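Local structure of conserved protein (1RFE) at residues Glu89-Ile94 with Val137-Arg142; Gly77-Thr82 with Met154-Ser159; Ala6-Ser11 with Trp144-Leu149. The protein is of unknown catalytic function but binds coenzyme F420, and is probably an oxidoreductase related to the pyridoxamine 5'-phosphate oxidases. One frame throughout, in Å; residues are numbered along the deposited sequence. Where two conformers were deposited one is given.

Contact 1 of 3, residues Glu89-Ile94 with Val137-Arg142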
# COMPACT_ATOMS: atom_id res chain seq x y z
N GLU A 89 7.95 0.24 -6.75
CA GLU A 89 9.21 -0.23 -6.26
C GLU A 89 9.90 1.04 -5.74
O GLU A 89 9.76 2.09 -6.33
CB GLU A 89 10.02 -0.94 -7.36
CG GLU A 89 9.33 -2.22 -7.82
CD GLU A 89 10.03 -2.95 -8.93
OE1 GLU A 89 11.10 -2.46 -9.37
OE2 GLU A 89 9.51 -4.07 -9.33
N GLY A 90 10.58 0.92 -4.63
CA GLY A 90 11.26 2.08 -4.05
C GLY A 90 12.04 1.78 -2.82
O GLY A 90 12.68 0.71 -2.70
N VAL A 91 11.97 2.75 -1.91
CA VAL A 91 12.65 2.69 -0.63
C VAL A 91 11.65 3.10 0.46
O VAL A 91 10.73 3.89 0.22
CB VAL A 91 13.91 3.59 -0.59
CG1 VAL A 91 14.91 3.18 -1.64
CG2 VAL A 91 13.55 5.06 -0.77
N ALA A 92 11.79 2.48 1.61
CA ALA A 92 11.05 2.83 2.80
C ALA A 92 11.96 3.62 3.75
O ALA A 92 13.12 3.30 3.85
CB ALA A 92 10.65 1.61 3.51
N GLU A 93 11.41 4.65 4.42
CA GLU A 93 11.99 5.21 5.64
C GLU A 93 11.19 4.77 6.88
O GLU A 93 9.97 4.81 6.91
CB GLU A 93 11.96 6.72 5.58
CG GLU A 93 12.60 7.42 6.77
CD GLU A 93 12.28 8.92 6.79
OE1 GLU A 93 11.57 9.39 5.87
OE2 GLU A 93 12.73 9.61 7.76
N ILE A 94 11.93 4.36 7.91
CA ILE A 94 11.43 4.09 9.23
C ILE A 94 11.48 5.36 10.08
O ILE A 94 12.49 6.02 10.20
CB ILE A 94 12.23 2.91 9.83
CG1 ILE A 94 12.08 1.71 8.91
CG2 ILE A 94 11.80 2.58 11.25
CD1 ILE A 94 12.59 0.41 9.46
N VAL A 137 8.39 5.32 -0.38
CA VAL A 137 8.74 6.28 -1.42
C VAL A 137 9.01 5.56 -2.72
O VAL A 137 9.94 4.77 -2.82
CB VAL A 137 9.99 7.05 -1.04
CG1 VAL A 137 10.25 8.13 -2.14
CG2 VAL A 137 9.80 7.68 0.30
N ALA A 138 8.19 5.82 -3.73
CA ALA A 138 8.28 5.10 -4.96
C ALA A 138 9.35 5.77 -5.86
O ALA A 138 9.43 6.99 -5.93
CB ALA A 138 6.95 5.11 -5.63
N ARG A 139 10.14 4.96 -6.53
CA ARG A 139 11.02 5.44 -7.59
C ARG A 139 10.59 4.93 -8.94
O ARG A 139 10.96 5.50 -9.93
CB ARG A 139 12.44 4.98 -7.38
CG ARG A 139 12.83 4.93 -5.95
CD ARG A 139 13.95 5.76 -5.56
NE ARG A 139 13.35 6.97 -4.96
CZ ARG A 139 14.01 7.70 -4.06
NH1 ARG A 139 15.22 7.33 -3.70
NH2 ARG A 139 13.47 8.78 -3.52
N ARG A 140 9.87 3.81 -8.97
CA ARG A 140 9.35 3.21 -10.18
C ARG A 140 7.92 2.79 -9.91
O ARG A 140 7.59 2.15 -8.89
CB ARG A 140 10.18 2.04 -10.61
CG ARG A 140 9.67 1.34 -11.88
CD ARG A 140 10.70 0.36 -12.55
NE ARG A 140 10.12 -0.52 -13.60
CZ ARG A 140 9.27 -1.54 -13.37
NH1 ARG A 140 8.85 -1.84 -12.14
NH2 ARG A 140 8.84 -2.29 -14.39
N THR A 141 7.06 3.18 -10.84
CA THR A 141 5.66 2.97 -10.76
C THR A 141 5.22 2.40 -12.08
O THR A 141 5.57 2.93 -13.13
CB THR A 141 4.97 4.28 -10.55
OG1 THR A 141 5.34 4.80 -9.27
CG2 THR A 141 3.44 4.10 -10.48
N ARG A 142 4.45 1.34 -12.01
CA ARG A 142 3.78 0.77 -13.14
C ARG A 142 2.31 0.64 -12.78
O ARG A 142 1.97 0.26 -11.65
CB ARG A 142 4.37 -0.60 -13.49
CG ARG A 142 5.73 -0.54 -14.19
CD ARG A 142 5.70 0.21 -15.54
NE ARG A 142 7.01 0.31 -16.17
CZ ARG A 142 7.89 1.29 -15.96
NH1 ARG A 142 7.61 2.30 -15.14
NH2 ARG A 142 9.08 1.26 -16.59
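Glu89 and Val91 pair with Arg140 and Val137 across an antiparallel ladder that a classic beta bulge interrupts: Arg139 and Arg140 together face Glu89. The carbonyl O of Glu89 serves both residues of the bulge, taking Arg139 N at 2.9 Å and Arg140 N at a longer 3.2 Å. Glu89 N returns a bond to Arg140 O, completing one hydrogen-bonded pair. The other is Val91 with Val137, linked by Val91 N to Val137 O and by Val137 N to Val91 O, the latter 2.8 Å long. Between them sits the non-hydrogen-bonded pair of Gly90 and Ala138, whose CA atoms are 4.3 Å apart. Gly90 CA makes a CA-H...O contact of 3.2 Å with Val137 O, the bare glycine backbone letting the strands come close.

The side chains of Glu89, Val91, Val137 and Arg140 lie on one face of the sheet. Arg140 runs alongside Glu89 in the same direction, its chain stretched out to NE and its CG swung away from the backbone N (chi1 179°). Its NH1 reaches Glu89 OE1 in a long salt bridge of 3.6 Å, the carboxylate and guanidinium planes being turned 36° apart. On the far side of strand 84-95, Gly90 and Ala92 bond through their backbones to strand 69-76 and its approach, at Val70 and Pro68. The corner at Arg139 divides strand 131-138 from strand 140-145, so strand 84-95 pairs with both in this curled antiparallel sheet. Beyond the corner Arg142 backs the arginine of the salt bridge: its NH1 donates to Thr141 O, and its CG lies 3.5 Å above one face of the Arg140 guanidinium, offset toward the rim.

Contact 2 of 3, residues Gly77-Thr82 with Met154-Ser159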
# COMPACT_ATOMS: atom_id res chain seq x y z
N GLY A 77 -10.28 -6.07 -9.34
CA GLY A 77 -10.91 -6.49 -10.58
C GLY A 77 -11.01 -8.01 -10.64
O GLY A 77 -10.04 -8.71 -10.37
N ASP A 78 -12.18 -8.52 -11.04
CA ASP A 78 -12.48 -9.96 -11.06
C ASP A 78 -12.45 -10.59 -12.48
O ASP A 78 -12.45 -11.81 -12.61
CB ASP A 78 -13.85 -10.24 -10.41
CG ASP A 78 -13.97 -9.70 -9.01
OD1 ASP A 78 -13.05 -10.00 -8.19
OD2 ASP A 78 -14.94 -8.95 -8.64
N THR A 79 -12.42 -9.76 -13.52
CA THR A 79 -12.37 -10.26 -14.89
C THR A 79 -11.24 -9.66 -15.63
O THR A 79 -10.70 -8.61 -15.23
CB THR A 79 -13.68 -9.97 -15.64
OG1 THR A 79 -13.91 -8.56 -15.71
CG2 THR A 79 -14.88 -10.49 -14.87
N TYR A 80 -10.87 -10.30 -16.72
CA TYR A 80 -9.75 -9.80 -17.49
C TYR A 80 -9.99 -8.37 -17.88
O TYR A 80 -9.07 -7.56 -17.85
CB TYR A 80 -9.44 -10.67 -18.72
CG TYR A 80 -8.32 -10.09 -19.54
CD1 TYR A 80 -6.98 -10.30 -19.19
CD2 TYR A 80 -8.59 -9.31 -20.64
CE1 TYR A 80 -5.93 -9.76 -19.95
CE2 TYR A 80 -7.56 -8.75 -21.41
CZ TYR A 80 -6.23 -8.98 -21.06
OH TYR A 80 -5.23 -8.40 -21.82
N ASP A 81 -11.22 -8.02 -18.22
CA ASP A 81 -11.49 -6.69 -18.76
C ASP A 81 -11.49 -5.62 -17.66
O ASP A 81 -11.42 -4.47 -17.98
CB ASP A 81 -12.80 -6.63 -19.57
CG ASP A 81 -14.05 -6.80 -18.71
OD1 ASP A 81 -14.30 -7.89 -18.13
OD2 ASP A 81 -14.88 -5.88 -18.58
N THR A 82 -11.63 -6.01 -16.40
CA THR A 82 -11.64 -5.06 -15.27
C THR A 82 -10.37 -5.08 -14.38
O THR A 82 -10.34 -4.37 -13.34
CB THR A 82 -12.87 -5.30 -14.35
OG1 THR A 82 -12.95 -6.67 -13.92
CG2 THR A 82 -14.21 -5.01 -15.08
N MSE A 154 -17.23 -8.98 -19.20
CA MSE A 154 -17.30 -10.41 -18.90
C MSE A 154 -17.86 -10.55 -17.49
O MSE A 154 -17.65 -9.68 -16.64
CB MSE A 154 -15.91 -11.02 -18.97
CG MSE A 154 -15.12 -10.49 -20.19
SE MSE A 154 -13.17 -10.67 -20.25
CE MSE A 154 -13.02 -9.74 -21.95
N SER A 155 -18.64 -11.59 -17.25
CA SER A 155 -19.04 -11.83 -15.87
C SER A 155 -18.02 -12.84 -15.36
O SER A 155 -17.27 -13.43 -16.16
CB SER A 155 -20.49 -12.33 -15.77
OG SER A 155 -20.54 -13.73 -15.59
N VAL A 156 -17.96 -13.01 -14.04
CA VAL A 156 -16.94 -13.89 -13.49
C VAL A 156 -17.44 -15.34 -13.63
O VAL A 156 -18.61 -15.65 -13.42
CB VAL A 156 -16.36 -13.47 -12.08
CG1 VAL A 156 -16.98 -12.21 -11.53
CG2 VAL A 156 -16.37 -14.60 -11.07
N GLY A 157 -16.52 -16.20 -14.05
CA GLY A 157 -16.83 -17.56 -14.42
C GLY A 157 -15.78 -18.53 -13.88
O GLY A 157 -14.87 -18.17 -13.10
N GLY A 158 -15.93 -19.79 -14.28
CA GLY A 158 -15.12 -20.86 -13.79
C GLY A 158 -15.51 -21.38 -12.45
O GLY A 158 -16.40 -20.84 -11.76
N SER A 159 -14.79 -22.41 -12.05
CA SER A 159 -14.99 -23.07 -10.80
C SER A 159 -14.76 -22.18 -9.56
O SER A 159 -15.29 -22.47 -8.48
CB SER A 159 -14.10 -24.32 -10.75
OG SER A 159 -12.72 -23.98 -10.64
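A type I beta turn at residues 79-82, in the loop joining strands 69-76 and 84-95, meets the C-terminal tail here, and selenomethionine Met154 carries most of the meeting. Met154 N gives a weak hydrogen bond of 3.3 Å to Asp81 OD1, with an N-H...O angle of 145°. The side chains of Met154 and Asp81 run antiparallel past one another: Met154 CG comes within 3.4 Å of OD1, and farther along the extended chain CE lies beside Asp81 CB. The selenium SE also rests 4.0 Å from Tyr80 CB, an apolar touch.

Asp81 OD1 is engaged from within its own loop as well. Thr79 OG1 donates to it over a short 2.5 Å, arriving from above the carboxylate plane, about 50° out of it. Since chi1 of Asp81 is 69°, CG lies between its backbone N and carbonyl carbon, and the carboxylate is turned back toward Thr79. The other oxygen, OD2, is held by His153 ND1 just before the tail segment, so both carboxylate oxygens have partners and the group's rotation is probably restricted. The methyl of Thr79 completes the first shell: CG2 lies 3.4 Å from Met154 O, with the backbone of Ser155 and Val156 a little farther off. At the outer end, Val156 CG1 packs on Asp78 CB at 3.9 Å.

Leu151 touches the side chains of both Tyr80 and Asp81, while the Tyr80 ring meets that of His146 edge to face, tying the loop to the turn after strand 140-145. Thr82 N donates to Thr79 O, closing the turn. This is a surface association of an irregular tail with a strand-connecting type I beta turn, at the edge of the flavin-binding split-barrel fold expected for this family.

Contact 3 of 3, residues Ala6-Ser11 with Trp144-Leu149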
# COMPACT_ATOMS: atom_id res chain seq x y z
N ALA A 6 1.15 2.19 -22.95
CA ALA A 6 0.51 3.50 -23.00
C ALA A 6 -1.02 3.35 -23.00
O ALA A 6 -1.73 4.26 -22.57
CB ALA A 6 0.99 4.30 -24.22
N ASP A 7 -1.53 2.20 -23.46
CA ASP A 7 -2.97 2.03 -23.61
C ASP A 7 -3.70 1.84 -22.29
O ASP A 7 -4.85 2.29 -22.19
CB ASP A 7 -3.36 0.93 -24.62
CG ASP A 7 -2.64 -0.39 -24.40
OD1 ASP A 7 -2.04 -0.61 -23.32
OD2 ASP A 7 -2.61 -1.26 -25.28
N ILE A 8 -3.04 1.19 -21.30
CA ILE A 8 -3.72 0.80 -20.06
C ILE A 8 -3.16 1.51 -18.81
O ILE A 8 -3.68 1.29 -17.73
CB ILE A 8 -3.67 -0.73 -19.86
CG1 ILE A 8 -2.21 -1.21 -19.80
CG2 ILE A 8 -4.46 -1.42 -20.96
CD1 ILE A 8 -2.04 -2.65 -19.41
N VAL A 9 -2.12 2.32 -18.98
CA VAL A 9 -1.60 3.18 -17.92
C VAL A 9 -2.67 4.05 -17.28
O VAL A 9 -3.60 4.54 -17.94
CB VAL A 9 -0.42 4.08 -18.42
CG1 VAL A 9 -0.92 5.19 -19.37
CG2 VAL A 9 0.38 4.68 -17.26
N MSE A 10 -2.61 4.18 -15.97
CA MSE A 10 -3.44 5.13 -15.25
C MSE A 10 -2.73 6.46 -15.10
O MSE A 10 -1.52 6.49 -14.97
CB MSE A 10 -3.81 4.58 -13.87
CG MSE A 10 -4.81 3.45 -13.93
SE MSE A 10 -5.77 3.24 -12.25
CE MSE A 10 -4.41 2.53 -11.39
N SER A 11 -3.49 7.54 -15.15
CA SER A 11 -2.98 8.89 -14.83
C SER A 11 -2.57 9.04 -13.37
O SER A 11 -3.02 8.30 -12.47
CB SER A 11 -4.05 9.95 -15.12
OG SER A 11 -5.14 9.84 -14.19
N TRP A 144 -1.99 -0.19 -14.34
CA TRP A 144 -2.83 -0.76 -15.36
C TRP A 144 -4.33 -0.64 -15.02
O TRP A 144 -4.76 -0.70 -13.87
CB TRP A 144 -2.44 -2.19 -15.64
CG TRP A 144 -2.63 -3.14 -14.48
CD1 TRP A 144 -3.67 -3.97 -14.28
CD2 TRP A 144 -1.71 -3.38 -13.40
NE1 TRP A 144 -3.50 -4.69 -13.11
CE2 TRP A 144 -2.30 -4.34 -12.55
CE3 TRP A 144 -0.47 -2.84 -13.03
CZ2 TRP A 144 -1.66 -4.81 -11.38
CZ3 TRP A 144 0.15 -3.30 -11.87
CH2 TRP A 144 -0.45 -4.27 -11.06
N ASP A 145 -5.10 -0.45 -16.06
CA ASP A 145 -6.57 -0.48 -15.96
C ASP A 145 -7.11 -1.04 -17.25
O ASP A 145 -7.14 -0.35 -18.28
CB ASP A 145 -7.15 0.90 -15.69
CG ASP A 145 -8.64 0.85 -15.37
OD1 ASP A 145 -9.24 -0.24 -15.49
OD2 ASP A 145 -9.28 1.82 -14.96
N HIS A 146 -7.55 -2.29 -17.18
CA HIS A 146 -7.96 -2.99 -18.38
C HIS A 146 -9.27 -2.46 -18.95
O HIS A 146 -9.59 -2.75 -20.09
CB HIS A 146 -8.00 -4.49 -18.14
CG HIS A 146 -6.64 -5.13 -18.14
ND1 HIS A 146 -6.46 -6.48 -18.27
CD2 HIS A 146 -5.41 -4.60 -17.99
CE1 HIS A 146 -5.16 -6.75 -18.25
NE2 HIS A 146 -4.51 -5.62 -18.08
N ARG A 147 -10.03 -1.69 -18.16
CA ARG A 147 -11.18 -0.96 -18.71
C ARG A 147 -10.84 -0.03 -19.88
O ARG A 147 -11.70 0.30 -20.72
CB ARG A 147 -11.88 -0.13 -17.64
CG ARG A 147 -13.07 -0.81 -17.03
CD ARG A 147 -12.85 -1.26 -15.62
NE ARG A 147 -12.94 -0.13 -14.72
CZ ARG A 147 -13.11 -0.20 -13.41
NH1 ARG A 147 -13.20 -1.38 -12.79
NH2 ARG A 147 -13.19 0.95 -12.72
N LYS A 148 -9.60 0.41 -19.96
CA LYS A 148 -9.21 1.33 -21.03
C LYS A 148 -9.02 0.65 -22.41
O LYS A 148 -8.76 1.31 -23.40
CB LYS A 148 -7.99 2.12 -20.60
CG LYS A 148 -8.23 2.99 -19.33
CD LYS A 148 -6.89 3.43 -18.76
CE LYS A 148 -7.03 4.54 -17.72
NZ LYS A 148 -5.84 5.41 -17.84
N LEU A 149 -9.15 -0.66 -22.45
CA LEU A 149 -9.15 -1.44 -23.69
C LEU A 149 -10.47 -1.43 -24.45
O LEU A 149 -10.49 -1.69 -25.66
CB LEU A 149 -8.82 -2.90 -23.40
CG LEU A 149 -7.35 -3.37 -23.39
CD1 LEU A 149 -6.36 -2.23 -23.54
CD2 LEU A 149 -7.05 -4.24 -22.19
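The N-terminal approach to helix 12-21 packs here against the end of strand 140-145 and the 3-10 turn that follows, with Ile8 at the junction. Ile8 O accepts from Asp145 N at 2.8 Å, though the N-H...O angle of 132° is far from straight. The same oxygen lies 3.2 Å from Trp144 CA in a CA-H...O contact. On the side chain, the two branches of Ile8 part company: CD1 rests 3.8 Å from Trp144 CB and lies near the His146 ring, while CG2 packs on Leu149 CD1. The 3.3 Å between Ile8 CG2 and Leu149 CD1 is doubtful, as the leucine is modelled near an eclipsed chi2. CG1 of Ile8 is tucked over its own backbone (chi1 59°), directing CD1 to Trp144 and leaving CG2 for Leu149. Selenomethionine Met10 crosses Asp145 at about a right angle, its CG 3.9 Å from Asp145 CB.

Lys148 stretches along the loop, laying CB near Asp7 O and ending at Val9 O; the very short NZ to O distance leaves the exact length of that bond doubtful. Asp145 OD1 accepts from Arg147 N, an Asx turn that opens the 3-10 segment.

Outward from the contact, Lys148 NZ forms a salt bridge with Glu14 in helix 12-21, Ser11 OG caps that helix at Glu14 N, and Trp144 bonds through its backbone to Gly85 on neighbouring strand 84-95.

Overall arrangement
From the N terminus, 6-11 comes first, and contact 3 joins it to 144-149, closing a loop around nearly the whole sheet and its helices. Contact 2 begins at 77-82 and ends in the tail at 154-159, so it crosses contact 3 along the chain. Contact 1, between 89-94 and 137-142, falls within both of these loops and encloses helices 98-112 and 122-127. Contacts 1 and 3 share strand 140-145, contact 1 at its start and contact 3 at its end, their centres 21 Å apart. Contacts 2 and 3 touch where Tyr80 O meets His146 ND1, bringing the N-terminal segment and the C-terminal tail to the same side of the molecule's centre.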